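Local coordinates for SusD superfamily protein (Parabacteroides distasonis, PDB 3OTN) that probably binds carbohydrate or another nutrient at the outer membrane, as a member of the SusD family, at residues K29-N34 / N258-E263; S25-N30 / F249-Q254; N43-L48 / Y420-W425; V190-A195 / S356-T361. One frame throughout, in Å; residues are numbered along the deposited sequence.

Contact 1: residues K29-N34 / N258-E263. With EDO (1,2-ethanediol), chain K; EDO (1,2-ethanediol), chain P.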
# COMPACT_ATOMS: atom_id res chain seq x y z
N LYS A 29 7.26 -13.23 -3.74
CA LYS A 29 7.05 -12.68 -2.40
C LYS A 29 6.24 -11.38 -2.41
O LYS A 29 6.09 -10.74 -1.37
CB LYS A 29 8.38 -12.61 -1.63
CG LYS A 29 8.87 -13.99 -1.15
CD LYS A 29 7.98 -14.48 -0.01
CE LYS A 29 8.45 -15.76 0.62
NZ LYS A 29 8.38 -16.81 -0.34
N ASN A 30 5.66 -11.01 -3.56
CA ASN A 30 4.57 -10.02 -3.60
C ASN A 30 3.33 -10.38 -2.75
O ASN A 30 2.46 -9.52 -2.50
CB ASN A 30 4.11 -9.73 -5.05
CG ASN A 30 5.10 -8.90 -5.86
OD1 ASN A 30 6.33 -8.83 -5.57
ND2 ASN A 30 4.60 -8.30 -6.92
N THR A 31 3.22 -11.64 -2.35
CA THR A 31 2.24 -12.09 -1.38
C THR A 31 2.31 -11.26 -0.12
O THR A 31 1.27 -10.99 0.48
CB THR A 31 2.44 -13.56 -1.02
OG1 THR A 31 3.79 -13.72 -0.54
CG2 THR A 31 2.17 -14.47 -2.22
N VAL A 32 3.48 -10.76 0.25
CA VAL A 32 3.61 -9.98 1.51
C VAL A 32 2.73 -8.72 1.56
O VAL A 32 2.33 -8.27 2.64
CB VAL A 32 5.09 -9.59 1.81
CG1 VAL A 32 5.57 -8.45 0.89
CG2 VAL A 32 5.26 -9.22 3.27
N PHE A 33 2.41 -8.15 0.39
CA PHE A 33 1.64 -6.89 0.33
C PHE A 33 0.16 -7.12 0.66
O PHE A 33 -0.57 -6.15 0.93
CB PHE A 33 1.81 -6.17 -1.03
CG PHE A 33 3.26 -5.94 -1.41
CD1 PHE A 33 4.12 -5.29 -0.53
CD2 PHE A 33 3.76 -6.38 -2.62
CE1 PHE A 33 5.47 -5.11 -0.84
CE2 PHE A 33 5.11 -6.21 -2.94
CZ PHE A 33 5.97 -5.60 -2.03
N ASN A 34 -0.28 -8.38 0.61
CA ASN A 34 -1.63 -8.76 1.09
C ASN A 34 -1.67 -10.25 1.21
O ASN A 34 -1.79 -10.98 0.21
CB ASN A 34 -2.72 -8.25 0.11
CG ASN A 34 -4.12 -8.51 0.60
OD1 ASN A 34 -4.40 -9.52 1.21
ND2 ASN A 34 -5.03 -7.57 0.29
N ASN A 258 -7.94 -19.38 -10.47
CA ASN A 258 -6.98 -20.50 -10.68
C ASN A 258 -5.62 -20.36 -9.94
O ASN A 258 -4.84 -21.30 -9.94
CB ASN A 258 -6.73 -20.75 -12.17
CG ASN A 258 -5.91 -19.65 -12.81
OD1 ASN A 258 -6.04 -18.48 -12.45
ND2 ASN A 258 -5.06 -20.02 -13.77
N LYS A 259 -5.36 -19.19 -9.34
CA LYS A 259 -4.22 -19.02 -8.41
C LYS A 259 -4.66 -18.69 -6.97
O LYS A 259 -5.46 -19.42 -6.42
CB LYS A 259 -3.21 -18.04 -9.01
CG LYS A 259 -2.79 -18.42 -10.43
CD LYS A 259 -1.57 -17.63 -10.89
CE LYS A 259 -1.21 -18.01 -12.32
NZ LYS A 259 0.14 -17.48 -12.69
N ARG A 260 -4.13 -17.64 -6.34
CA ARG A 260 -4.49 -17.29 -4.97
C ARG A 260 -5.81 -16.50 -4.96
O ARG A 260 -6.02 -15.58 -5.79
CB ARG A 260 -3.34 -16.49 -4.32
CG ARG A 260 -3.39 -16.40 -2.80
CD ARG A 260 -2.02 -16.02 -2.20
NE ARG A 260 -1.56 -14.70 -2.63
CZ ARG A 260 -1.47 -13.64 -1.84
NH1 ARG A 260 -1.78 -13.71 -0.56
NH2 ARG A 260 -1.05 -12.49 -2.33
N HIS A 261 -6.68 -16.83 -4.00
CA HIS A 261 -7.93 -16.12 -3.79
C HIS A 261 -7.66 -14.97 -2.81
O HIS A 261 -6.80 -15.09 -1.92
CB HIS A 261 -9.05 -17.05 -3.28
CG HIS A 261 -9.28 -18.24 -4.16
ND1 HIS A 261 -9.75 -19.44 -3.70
CD2 HIS A 261 -9.01 -18.43 -5.48
CE1 HIS A 261 -9.80 -20.31 -4.69
NE2 HIS A 261 -9.35 -19.72 -5.79
N ASN A 262 -8.38 -13.87 -2.98
CA ASN A 262 -8.22 -12.68 -2.11
C ASN A 262 -9.05 -12.87 -0.83
O ASN A 262 -10.24 -12.55 -0.79
CB ASN A 262 -8.65 -11.42 -2.84
CG ASN A 262 -8.42 -10.18 -2.04
OD1 ASN A 262 -8.18 -10.25 -0.84
ND2 ASN A 262 -8.59 -9.03 -2.67
N GLU A 263 -8.40 -13.39 0.20
CA GLU A 263 -9.06 -13.62 1.48
C GLU A 263 -9.28 -12.34 2.25
O GLU A 263 -10.12 -12.30 3.11
CB GLU A 263 -8.30 -14.66 2.33
CG GLU A 263 -8.42 -16.12 1.78
CD GLU A 263 -9.88 -16.65 1.74
OE1 GLU A 263 -10.41 -16.95 2.82
OE2 GLU A 263 -10.49 -16.81 0.64
C1 EDO K . 1.37 -11.99 -6.19
O1 EDO K . 0.84 -10.99 -7.10
C2 EDO K . 0.44 -13.22 -6.12
O2 EDO K . -0.66 -12.89 -5.26
C1 EDO P . -9.49 -16.34 -13.71
O1 EDO P . -8.91 -17.40 -12.90
C2 EDO P . -10.68 -15.63 -13.05
O2 EDO P . -10.42 -15.22 -11.70
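T31 and R260 meet where a short 3-10 turn, 29-33, runs past an irregular loop, their CA atoms 9.2 Å apart, while N34 and N262 come to 8.3 Å as the two backbones draw together. Most of that gap is bridged by the R260 side chain. CG lies anti to the backbone N (chi1 -163°) and the chain then bends at chi3, which lays the guanidinium beside T31 and the carbonyl of N34. Its NH1 and NH2 close end-on around a single atom, the backbone carbonyl oxygen of N34. The bond from R260 NH1 to N34 O is 2.8 Å and uses a lone pair in the carbonyl plane; the one from R260 NH2 to N34 O is 3.0 Å, with the donor tilted from that plane. T31 covers one face of the guanidinium: its methyl CG2 sits off-centre toward the rim, 3.8 Å from R260 CZ. At the edge, R260 NH2 also donates to O2 of an ethanediol at 3.0 Å, and NE adds a weak bond to the same oxygen. This diol probably came from the crystallisation liquor. N34 itself turns its polar end to others, OD1 to N43 and ND2 to S264, and S264 also bonds N262 OD1. A second ethanediol joins N258, whose OD1 accepts from its O1 at 3.1 Å. R260 was modelled in two conformers, and these distances belong to one of them. In this SusD-family fold, an end-on pair of arginine N-H donors gripping one main-chain carbonyl oxygen ties the loop after strand 249-253 to the 3-10 turn that follows helix 15-25.

Contact 2: residues S25-N30 / F249-Q254. With EDO (1,2-ethanediol), chain K.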
# COMPACT_ATOMS: atom_id res chain seq x y z
N SER A 25 10.48 -15.37 -10.34
CA SER A 25 10.80 -15.68 -8.94
C SER A 25 10.77 -14.39 -8.09
O SER A 25 10.44 -14.43 -6.91
CB SER A 25 12.16 -16.43 -8.81
OG SER A 25 13.29 -15.55 -8.97
N ALA A 26 11.04 -13.25 -8.73
CA ALA A 26 11.05 -11.94 -8.06
C ALA A 26 9.66 -11.49 -7.62
O ALA A 26 9.52 -10.75 -6.61
CB ALA A 26 11.71 -10.85 -8.97
N TYR A 27 8.64 -11.97 -8.33
CA TYR A 27 7.24 -11.67 -8.03
C TYR A 27 6.66 -12.49 -6.87
O TYR A 27 5.63 -12.11 -6.31
CB TYR A 27 6.34 -11.89 -9.26
CG TYR A 27 6.57 -10.99 -10.48
CD1 TYR A 27 7.71 -11.08 -11.28
CD2 TYR A 27 5.62 -10.05 -10.84
CE1 TYR A 27 7.88 -10.23 -12.41
CE2 TYR A 27 5.77 -9.22 -11.94
CZ TYR A 27 6.87 -9.31 -12.74
OH TYR A 27 6.92 -8.44 -13.83
N LEU A 28 7.28 -13.61 -6.55
CA LEU A 28 6.68 -14.60 -5.64
C LEU A 28 6.34 -14.02 -4.29
O LEU A 28 5.25 -14.24 -3.77
CB LEU A 28 7.60 -15.81 -5.46
CG LEU A 28 7.81 -16.69 -6.68
CD1 LEU A 28 8.84 -17.80 -6.34
CD2 LEU A 28 6.48 -17.23 -7.18
N LYS A 29 7.26 -13.23 -3.74
CA LYS A 29 7.05 -12.68 -2.40
C LYS A 29 6.24 -11.38 -2.41
O LYS A 29 6.09 -10.74 -1.37
CB LYS A 29 8.38 -12.61 -1.63
CG LYS A 29 8.87 -13.99 -1.15
CD LYS A 29 7.98 -14.48 -0.01
CE LYS A 29 8.45 -15.76 0.62
NZ LYS A 29 8.38 -16.81 -0.34
N ASN A 30 5.66 -11.01 -3.56
CA ASN A 30 4.57 -10.02 -3.60
C ASN A 30 3.33 -10.38 -2.75
O ASN A 30 2.46 -9.52 -2.50
CB ASN A 30 4.11 -9.73 -5.05
CG ASN A 30 5.10 -8.90 -5.86
OD1 ASN A 30 6.33 -8.83 -5.57
ND2 ASN A 30 4.60 -8.30 -6.92
N PHE A 249 -5.17 0.98 -12.63
CA PHE A 249 -4.24 0.11 -11.93
C PHE A 249 -2.90 -0.00 -12.67
O PHE A 249 -2.84 -0.36 -13.85
CB PHE A 249 -4.82 -1.26 -11.65
CG PHE A 249 -6.12 -1.22 -10.85
CD1 PHE A 249 -6.22 -0.47 -9.68
CD2 PHE A 249 -7.24 -1.90 -11.31
CE1 PHE A 249 -7.41 -0.44 -8.95
CE2 PHE A 249 -8.41 -1.90 -10.60
CZ PHE A 249 -8.52 -1.17 -9.41
N ILE A 250 -1.83 0.27 -11.93
CA ILE A 250 -0.45 0.32 -12.46
C ILE A 250 0.33 -0.91 -11.99
O ILE A 250 0.96 -1.61 -12.81
CB ILE A 250 0.27 1.64 -12.01
CG1 ILE A 250 -0.46 2.85 -12.59
CG2 ILE A 250 1.74 1.68 -12.51
CD1 ILE A 250 -0.03 4.17 -11.96
N TYR A 251 0.27 -1.18 -10.70
CA TYR A 251 0.85 -2.43 -10.16
C TYR A 251 -0.03 -2.98 -9.03
O TYR A 251 -0.45 -2.24 -8.15
CB TYR A 251 2.30 -2.16 -9.70
CG TYR A 251 3.06 -3.44 -9.56
CD1 TYR A 251 3.47 -4.14 -10.69
CD2 TYR A 251 3.31 -3.99 -8.31
CE1 TYR A 251 4.13 -5.37 -10.57
CE2 TYR A 251 3.98 -5.22 -8.17
CZ TYR A 251 4.38 -5.91 -9.29
OH TYR A 251 5.01 -7.11 -9.15
N GLN A 252 -0.28 -4.28 -9.04
CA GLN A 252 -1.19 -4.88 -8.10
C GLN A 252 -0.68 -6.24 -7.64
O GLN A 252 0.02 -6.93 -8.36
CB GLN A 252 -2.55 -5.11 -8.80
CG GLN A 252 -3.28 -3.85 -9.27
CD GLN A 252 -4.73 -4.10 -9.52
OE1 GLN A 252 -5.09 -4.77 -10.50
NE2 GLN A 252 -5.60 -3.57 -8.65
N VAL A 253 -1.14 -6.64 -6.47
CA VAL A 253 -1.07 -8.01 -6.05
C VAL A 253 -2.16 -8.79 -6.80
O VAL A 253 -3.31 -8.35 -6.87
CB VAL A 253 -1.30 -8.17 -4.56
CG1 VAL A 253 -1.16 -9.62 -4.20
CG2 VAL A 253 -0.23 -7.35 -3.74
N GLN A 254 -1.79 -9.94 -7.36
CA GLN A 254 -2.68 -10.72 -8.25
C GLN A 254 -3.43 -11.79 -7.49
O GLN A 254 -2.83 -12.64 -6.79
CB GLN A 254 -1.91 -11.39 -9.40
CG GLN A 254 -1.01 -10.41 -10.23
CD GLN A 254 -1.80 -9.34 -10.93
OE1 GLN A 254 -1.48 -8.13 -10.86
NE2 GLN A 254 -2.83 -9.74 -11.59
C1 EDO K . 1.37 -11.99 -6.19
O1 EDO K . 0.84 -10.99 -7.10
C2 EDO K . 0.44 -13.22 -6.12
O2 EDO K . -0.66 -12.89 -5.26
O HOH W 1 2.41 -8.98 -8.12
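The direct polar link is between N30 and Y251: ND2 of N30 donates to Y251 OH at 2.6 Å, a short bond bent to 134° at the hydrogen. The hydroxyl lies close to the amide plane; amide and ring stand 77° apart, and ND2 meets the Y251 ring at its edge. Y251 reaches it with CG anti to its own backbone N (chi1 -162°).

Solvent adds a second bridge. N30 ND2 gives a hydrogen bond to a water at 2.6 Å, and this water donates to Q252 O. It also bonds O1 of an ethanediol, which takes a nearly straight bond from Q254 N, 2.8 Å from N to O1, and returns one from O2 to Q254 O.

Van der Waals contacts flank these bonds. The rings of Y27 and Y251 approach to 4.4 Å between Y27 CE2 and Y251 CE1, the two side chains slanting past each other. CD2 of Y27 lies 3.4 Å from Y251 OH, while V253 CG2 rests against N30 O at 3.7 Å. The far end of Y27 is held by E117.

With N30 cut back to an alanine, the Y251 hydroxyl and the bridging water would both lack their amide donor, and the ring end is likely to be less firmly placed.

I250 and Y251 form one side of a classic beta bulge opposite Y358, so the contact fastens the bulged central strand of a small antiparallel sheet to the turn after helix 15-25.

Contact 3: residues N43-L48 / Y420-W425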
# COMPACT_ATOMS: atom_id res chain seq x y z
N ASN A 43 -3.80 -10.25 8.67
CA ASN A 43 -3.30 -10.05 7.31
C ASN A 43 -2.28 -8.97 7.40
O ASN A 43 -2.45 -8.05 8.20
CB ASN A 43 -4.46 -9.67 6.38
CG ASN A 43 -4.04 -9.51 4.90
OD1 ASN A 43 -3.24 -8.65 4.56
ND2 ASN A 43 -4.59 -10.37 4.02
N THR A 44 -1.25 -9.06 6.55
CA THR A 44 -0.16 -8.09 6.51
C THR A 44 -0.64 -6.64 6.32
O THR A 44 0.01 -5.70 6.83
CB THR A 44 0.89 -8.44 5.43
OG1 THR A 44 0.20 -8.72 4.19
CG2 THR A 44 1.76 -9.62 5.85
N ILE A 45 -1.75 -6.45 5.61
CA ILE A 45 -2.28 -5.10 5.39
C ILE A 45 -2.66 -4.36 6.66
O ILE A 45 -2.68 -3.13 6.68
CB ILE A 45 -3.48 -5.02 4.42
CG1 ILE A 45 -4.77 -5.64 5.00
CG2 ILE A 45 -3.11 -5.60 3.04
CD1 ILE A 45 -5.98 -5.45 4.06
N LEU A 46 -2.94 -5.11 7.73
CA LEU A 46 -3.36 -4.51 8.98
C LEU A 46 -2.28 -3.70 9.66
O LEU A 46 -2.62 -2.73 10.35
CB LEU A 46 -3.93 -5.55 9.96
CG LEU A 46 -5.14 -6.37 9.55
CD1 LEU A 46 -5.42 -7.44 10.56
CD2 LEU A 46 -6.41 -5.50 9.30
N LEU A 47 -1.00 -4.07 9.47
CA LEU A 47 0.13 -3.35 10.09
C LEU A 47 0.11 -1.87 9.74
O LEU A 47 0.39 -1.02 10.59
CB LEU A 47 1.49 -3.93 9.66
CG LEU A 47 2.76 -3.33 10.33
CD1 LEU A 47 2.77 -3.55 11.86
CD2 LEU A 47 4.06 -3.87 9.72
N LEU A 48 -0.22 -1.60 8.48
CA LEU A 48 -0.21 -0.24 7.93
C LEU A 48 -1.52 0.51 8.13
O LEU A 48 -1.59 1.67 7.77
CB LEU A 48 0.17 -0.28 6.46
CG LEU A 48 1.47 -1.01 6.08
CD1 LEU A 48 1.64 -0.99 4.57
CD2 LEU A 48 2.69 -0.42 6.76
N TYR A 420 -7.68 3.29 3.52
CA TYR A 420 -7.65 1.85 3.72
C TYR A 420 -6.96 1.10 2.60
O TYR A 420 -7.21 -0.10 2.44
CB TYR A 420 -9.06 1.31 4.02
CG TYR A 420 -9.72 2.13 5.15
CD1 TYR A 420 -9.15 2.18 6.41
CD2 TYR A 420 -10.86 2.88 4.92
CE1 TYR A 420 -9.71 2.95 7.43
CE2 TYR A 420 -11.43 3.67 5.94
CZ TYR A 420 -10.83 3.69 7.19
OH TYR A 420 -11.37 4.44 8.23
N GLU A 421 -6.11 1.81 1.86
CA GLU A 421 -5.31 1.23 0.75
C GLU A 421 -3.82 1.16 1.07
O GLU A 421 -2.99 1.04 0.16
CB GLU A 421 -5.51 2.08 -0.53
CG GLU A 421 -6.89 2.05 -1.13
CD GLU A 421 -7.03 2.96 -2.39
OE1 GLU A 421 -6.18 2.91 -3.29
OE2 GLU A 421 -8.00 3.73 -2.46
N ASN A 422 -3.48 1.21 2.36
CA ASN A 422 -2.10 1.11 2.83
C ASN A 422 -1.22 2.26 2.36
O ASN A 422 -0.04 2.08 2.03
CB ASN A 422 -1.48 -0.29 2.43
CG ASN A 422 -1.83 -1.44 3.42
OD1 ASN A 422 -1.26 -2.52 3.30
ND2 ASN A 422 -2.80 -1.24 4.33
N LYS A 423 -1.80 3.47 2.28
CA LYS A 423 -1.04 4.69 1.89
C LYS A 423 -0.92 5.72 2.99
O LYS A 423 0.07 6.46 3.05
CB LYS A 423 -1.73 5.39 0.69
CG LYS A 423 -1.88 4.55 -0.55
CD LYS A 423 -0.54 4.13 -1.11
CE LYS A 423 -0.73 3.15 -2.28
NZ LYS A 423 0.50 3.14 -3.07
N MSE A 424 -1.97 5.80 3.81
CA MSE A 424 -2.13 6.84 4.82
C MSE A 424 -1.00 6.80 5.87
O MSE A 424 -0.46 7.85 6.26
CB MSE A 424 -3.52 6.69 5.47
CG MSE A 424 -3.87 7.73 6.47
SE MSE A 424 -5.58 7.30 7.33
CE MSE A 424 -6.77 7.75 5.83
N TRP A 425 -0.66 5.61 6.37
CA TRP A 425 0.37 5.49 7.41
C TRP A 425 1.71 6.05 6.87
O TRP A 425 2.35 6.86 7.52
CB TRP A 425 0.53 4.06 7.92
CG TRP A 425 1.54 3.95 9.04
CD1 TRP A 425 2.71 3.29 8.99
CD2 TRP A 425 1.49 4.59 10.31
NE1 TRP A 425 3.39 3.43 10.17
CE2 TRP A 425 2.66 4.23 11.01
CE3 TRP A 425 0.57 5.43 10.94
CZ2 TRP A 425 2.94 4.67 12.29
CZ3 TRP A 425 0.84 5.88 12.20
CH2 TRP A 425 2.01 5.50 12.87
O HOH W 2 -2.03 3.14 5.64
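N422 swings its amide toward I45 and L48 with chi1 at -83°, from a backbone in the left-handed helical region, while W425 holds CG anti to its backbone N (chi1 -177°), which directs the indole so that its CD1 comes to 4.3 Å from L48 CD2. From N422, ND2 donates to I45 O at 3.0 Å, along a lone pair in the carbonyl plane, although the oxygen is tilted 19° from the amide plane. The other amide atom, OD1, lies among carbons, 3.5 Å from I45 CB and equally 3.5 Å from L48 CD1. Both aliphatic side chains cross that of N422 at about a right angle. On the first segment an Asx turn, in which N43 OD1 accepts from I45 N at 2.9 Å, starts the helical bend that presents I45 O and L48. A leucine in place of N422 has no N-H to offer, which would probably leave the buried I45 carbonyl without its side-chain partner. L48 O approaches W425 CB to 3.2 Å, and a water ties the backbones together, donating to L48 O at 2.6 Å and accepting from W425 N in the first turn of helix 424-431. W82 of helix 79-100 packs on L48, and W355 touches both I45 and N422.

Contact 4: residues V190-A195 / S356-T361. With EDO (1,2-ethanediol), chain S.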
# COMPACT_ATOMS: atom_id res chain seq x y z
N VAL A 190 7.48 1.49 -12.61
CA VAL A 190 8.77 2.04 -12.22
C VAL A 190 8.65 3.52 -11.92
O VAL A 190 9.22 4.00 -10.94
CB VAL A 190 9.84 1.85 -13.37
CG1 VAL A 190 11.10 2.68 -13.09
CG2 VAL A 190 10.15 0.39 -13.58
N LYS A 191 7.95 4.25 -12.79
CA LYS A 191 7.80 5.71 -12.60
C LYS A 191 6.95 6.02 -11.38
O LYS A 191 7.25 6.96 -10.67
CB LYS A 191 7.17 6.43 -13.80
CG LYS A 191 7.84 6.25 -15.12
CD LYS A 191 9.17 6.84 -15.18
CE LYS A 191 9.73 6.81 -16.65
NZ LYS A 191 10.97 7.58 -16.63
N ALA A 192 5.90 5.23 -11.12
CA ALA A 192 5.04 5.43 -9.93
C ALA A 192 5.84 5.20 -8.64
O ALA A 192 5.77 6.00 -7.70
CB ALA A 192 3.82 4.51 -9.98
N LEU A 193 6.59 4.11 -8.60
CA LEU A 193 7.42 3.81 -7.45
C LEU A 193 8.50 4.85 -7.26
O LEU A 193 8.70 5.31 -6.13
CB LEU A 193 8.08 2.44 -7.57
CG LEU A 193 8.99 2.02 -6.39
CD1 LEU A 193 8.27 2.18 -5.03
CD2 LEU A 193 9.48 0.60 -6.60
N LEU A 194 9.19 5.24 -8.34
CA LEU A 194 10.27 6.21 -8.24
C LEU A 194 9.72 7.60 -7.86
O LEU A 194 10.36 8.33 -7.08
CB LEU A 194 11.15 6.23 -9.50
CG LEU A 194 12.39 7.13 -9.49
CD1 LEU A 194 13.25 6.91 -8.25
CD2 LEU A 194 13.23 6.94 -10.75
N ALA A 195 8.52 7.96 -8.32
CA ALA A 195 7.87 9.19 -7.83
C ALA A 195 7.72 9.17 -6.29
O ALA A 195 8.03 10.13 -5.59
CB ALA A 195 6.50 9.41 -8.50
N SER A 356 -4.38 -3.30 -4.99
CA SER A 356 -3.45 -2.33 -5.55
C SER A 356 -2.20 -2.03 -4.74
O SER A 356 -2.26 -1.91 -3.52
CB SER A 356 -4.16 -1.02 -5.80
OG SER A 356 -5.08 -1.22 -6.82
N VAL A 357 -1.07 -1.94 -5.43
CA VAL A 357 0.15 -1.34 -4.88
C VAL A 357 0.25 0.12 -5.38
O VAL A 357 0.50 1.03 -4.59
CB VAL A 357 1.42 -2.16 -5.28
CG1 VAL A 357 2.70 -1.46 -4.86
CG2 VAL A 357 1.34 -3.55 -4.68
N TYR A 358 0.08 0.35 -6.68
CA TYR A 358 -0.05 1.72 -7.24
C TYR A 358 -1.21 1.79 -8.21
O TYR A 358 -1.35 0.92 -9.08
CB TYR A 358 1.22 2.21 -7.97
CG TYR A 358 2.32 2.55 -7.01
CD1 TYR A 358 2.23 3.68 -6.22
CD2 TYR A 358 3.41 1.72 -6.84
CE1 TYR A 358 3.20 3.98 -5.28
CE2 TYR A 358 4.38 2.01 -5.90
CZ TYR A 358 4.26 3.14 -5.13
OH TYR A 358 5.19 3.43 -4.19
N ARG A 359 -2.03 2.82 -8.08
CA ARG A 359 -3.06 3.15 -9.05
C ARG A 359 -2.94 4.63 -9.44
O ARG A 359 -2.28 5.41 -8.78
CB ARG A 359 -4.45 2.81 -8.54
CG ARG A 359 -4.99 3.64 -7.37
CD ARG A 359 -6.34 3.12 -7.03
NE ARG A 359 -7.02 3.76 -5.88
CZ ARG A 359 -8.04 4.62 -5.95
NH1 ARG A 359 -8.51 5.04 -7.13
NH2 ARG A 359 -8.64 5.05 -4.82
N TYR A 360 -3.52 4.99 -10.56
CA TYR A 360 -3.37 6.32 -11.14
C TYR A 360 -3.79 7.46 -10.23
O TYR A 360 -3.12 8.52 -10.21
CB TYR A 360 -4.15 6.37 -12.44
CG TYR A 360 -3.88 7.51 -13.38
CD1 TYR A 360 -2.59 7.87 -13.73
CD2 TYR A 360 -4.93 8.14 -14.02
CE1 TYR A 360 -2.36 8.87 -14.65
CE2 TYR A 360 -4.71 9.14 -14.95
CZ TYR A 360 -3.44 9.49 -15.26
OH TYR A 360 -3.23 10.48 -16.16
N THR A 361 -4.86 7.28 -9.46
CA THR A 361 -5.28 8.37 -8.53
C THR A 361 -4.16 8.79 -7.56
O THR A 361 -3.92 9.99 -7.37
CB THR A 361 -6.57 8.05 -7.75
OG1 THR A 361 -7.66 7.93 -8.66
CG2 THR A 361 -6.91 9.16 -6.71
C1 EDO S . -4.74 14.80 -15.94
O1 EDO S . -5.37 16.09 -15.89
C2 EDO S . -5.70 13.74 -15.41
O2 EDO S . -5.46 12.50 -16.08
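No hydrogen bond crosses here; the contact is van der Waals and CH-pi, and it is made by one aromatic ring, Y358, against A192 and L193 of helix 187-202. The methyl of A192 stands over a face of the ring in a CH-pi contact, CB being 4.3 Å from the Y358 ring centroid and 27° off its normal; its nearest ring atom is CG, 3.9 Å from A192 CB. The backbone between A192 and L193 passes over the same face, with A192 C above the ring centre, so the ring lies flat against the helix. L193 takes the far end. With CG anti to the backbone N (chi1 -180°), it brings CD1 to 3.4 Å from Y358 OH and 4.0 Å from Y358 CE2.

The polar bonds lead outward from the segments. Y358 OH is hydrogen-bonded to D196, one residue past this part of the helix, so the ring is held at its tip as well as over its face. Y360 OH shares a hydrogen bond with O2 of an ethanediol at 3.0 Å.

V357 and Y358 take part in a classic beta bulge facing Y251, and R359 is the N-cap residue of helix 360-375. The contact thus packs helix 187-202 against the outer strand 358-359 of the three-stranded antiparallel sheet, just where that strand turns into a helix.

Contacts 1 and 2 start from the same stretch of chain, share K29 and N30, and both touch one ethanediol; their centres are 9 Å apart, and R260 NH2 comes to 3.4 Å from V253 CG1. Contacts 2 and 4 meet in the small sheet, where strands 249-253 and 358-359 are neighbours and Y251 O lies 2.8 Å from V357 N. Contact 3 reaches contact 1 through V32 O and T44 OG1, 2.7 Å apart, and contact 4 through a salt bridge from R359 NH2 to E421 OE2 at 2.8 Å. Contacts 2 and 3 do not touch, their nearest atoms being about 7 Å apart. The bound diols probably came from the crystallisation liquor and are not evidence of where a sugar binds.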